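PDB 3R0V: Alpha/beta hydrolase fold protein from Sphaerobacter thermophilus, which probably acts as a hydrolase of the alpha/beta hydrolase fold, its natural substrate not established, and holds a molecule of D-malate in a pocket. Local coordinates for residues 5-10 against 15-20. Numbering follows the deposited sequence. Where two conformers were deposited one is given.
Sequences QTVPSS and IAFERS. With BME (beta-mercaptoethanol), chain D.
The ring of Phe17 packs against Gln5, Thr6 and Val7. The aliphatic part and amide of Gln5 bend over one face of this ring, the amide plane only 29° from that of the ring, in a stacked arrangement. The side chains of Val7 and Phe17 cross at about a right angle, with Val7 CG1 3.8 Å from Phe17 CE2, while the backbone carbon of Thr6 meets the ring edge. With CG set between the backbone N and the carbonyl carbon (chi1 71°), the Phe17 ring is turned toward residues 5-7. Ring atom CE1 of Phe17 also lies over the centre of the Arg19 guanidinium, 3.7 Å above its plane. Replacing Phe17 by an alanine is likely to leave Val7 CG1 and the Gln5 side chain without the surface they pack on, and to take the ring from the face of the Arg19 guanidinium.

The backbones pair as an antiparallel hairpin. Val7 and Ile15 form a hydrogen-bonded pair, Ile15 N reaching Val7 O at 2.8 Å and Val7 N reaching Ile15 O at 3.0 Å. The pairing continues at Gln5, whose N and O both bond to the backbone of Phe17; a beta-mercaptoethanol, probably from the crystallisation liquor, bonds the same Gln5 atoms through O1. Thr6 and Ala16, the non-hydrogen-bonded pair, bring CG2 and CB together on the other face of the hairpin from Val7 and Ile15.

Ile15 packs on Ile81 of helix 71-84, Ser9 OG bonds Asp77 of that helix, and Arg19 NH2 reaches Ala84 O, while the chain runs on into strand 20-21 at the border of the mixed sheet.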
# COMPACT_ATOMS: atom_id res chain seq x y z
N GLN A 5 18.59 -3.18 8.66
CA GLN A 5 18.58 -2.80 10.07
C GLN A 5 17.14 -2.77 10.56
O GLN A 5 16.21 -3.08 9.81
CB GLN A 5 19.21 -1.42 10.25
CG GLN A 5 20.39 -1.13 9.35
CD GLN A 5 19.98 -0.52 8.03
OE1 GLN A 5 19.24 -1.14 7.25
NE2 GLN A 5 20.44 0.70 7.76
N THR A 6 16.95 -2.41 11.83
CA THR A 6 15.62 -2.19 12.39
C THR A 6 15.59 -0.91 13.22
O THR A 6 16.62 -0.45 13.74
CB THR A 6 15.12 -3.38 13.27
OG1 THR A 6 15.85 -3.41 14.50
CG2 THR A 6 15.28 -4.71 12.55
N VAL A 7 14.41 -0.34 13.34
CA VAL A 7 14.16 0.74 14.28
C VAL A 7 12.91 0.37 15.05
O VAL A 7 12.00 -0.27 14.51
CB VAL A 7 13.94 2.10 13.60
CG1 VAL A 7 15.28 2.69 13.13
CG2 VAL A 7 12.95 1.98 12.44
N PRO A 8 12.86 0.77 16.32
CA PRO A 8 11.69 0.45 17.14
C PRO A 8 10.54 1.41 16.89
O PRO A 8 10.72 2.62 16.82
CB PRO A 8 12.20 0.64 18.57
CG PRO A 8 13.27 1.68 18.43
CD PRO A 8 13.92 1.45 17.09
N SER A 9 9.35 0.84 16.75
CA SER A 9 8.14 1.64 16.70
C SER A 9 7.82 2.11 18.13
O SER A 9 8.43 1.66 19.09
CB SER A 9 6.99 0.78 16.15
OG SER A 9 5.88 1.57 15.81
N SER A 10 6.85 3.02 18.25
CA SER A 10 6.45 3.54 19.56
C SER A 10 6.16 2.43 20.56
O SER A 10 6.52 2.53 21.74
CB SER A 10 5.23 4.45 19.41
OG SER A 10 4.91 5.09 20.64
N ILE A 15 10.99 -2.69 13.47
CA ILE A 15 10.58 -2.57 12.08
C ILE A 15 11.83 -2.62 11.20
O ILE A 15 12.71 -1.76 11.31
CB ILE A 15 9.81 -1.26 11.83
CG1 ILE A 15 8.62 -1.17 12.79
CG2 ILE A 15 9.34 -1.16 10.35
CD1 ILE A 15 7.53 -2.23 12.59
N ALA A 16 11.90 -3.64 10.34
CA ALA A 16 13.06 -3.87 9.49
C ALA A 16 12.99 -3.03 8.22
O ALA A 16 11.92 -2.88 7.62
CB ALA A 16 13.19 -5.36 9.15
N PHE A 17 14.13 -2.51 7.78
CA PHE A 17 14.16 -1.65 6.60
C PHE A 17 15.53 -1.69 5.96
O PHE A 17 16.50 -2.17 6.55
CB PHE A 17 13.81 -0.20 6.96
CG PHE A 17 14.89 0.50 7.75
CD1 PHE A 17 15.80 1.34 7.12
CD2 PHE A 17 15.00 0.31 9.11
CE1 PHE A 17 16.81 1.97 7.84
CE2 PHE A 17 16.00 0.94 9.83
CZ PHE A 17 16.90 1.78 9.19
N GLU A 18 15.60 -1.18 4.74
CA GLU A 18 16.89 -0.97 4.10
C GLU A 18 16.89 0.35 3.34
O GLU A 18 15.84 0.80 2.87
CB GLU A 18 17.27 -2.13 3.19
CG GLU A 18 16.30 -2.45 2.09
CD GLU A 18 16.72 -3.69 1.31
OE1 GLU A 18 17.55 -3.56 0.39
OE2 GLU A 18 16.23 -4.79 1.63
N ARG A 19 18.06 0.97 3.26
CA ARG A 19 18.25 2.24 2.57
C ARG A 19 19.10 2.02 1.34
O ARG A 19 20.05 1.23 1.36
CB ARG A 19 19.06 3.21 3.43
CG ARG A 19 18.46 3.69 4.73
CD ARG A 19 19.17 4.99 5.15
NE ARG A 19 18.80 5.40 6.50
CZ ARG A 19 19.25 4.81 7.60
NH1 ARG A 19 20.09 3.79 7.49
NH2 ARG A 19 18.86 5.23 8.79
N SER A 20 18.83 2.77 0.29
CA SER A 20 19.71 2.76 -0.86
C SER A 20 19.65 4.12 -1.51
O SER A 20 18.80 4.94 -1.17
CB SER A 20 19.31 1.67 -1.86
OG SER A 20 17.98 1.86 -2.31
C1 BME D . 16.99 -6.43 8.04
C2 BME D . 16.95 -6.32 9.57
O1 BME D . 16.65 -5.18 7.47
S2 BME D . 17.09 -7.95 10.36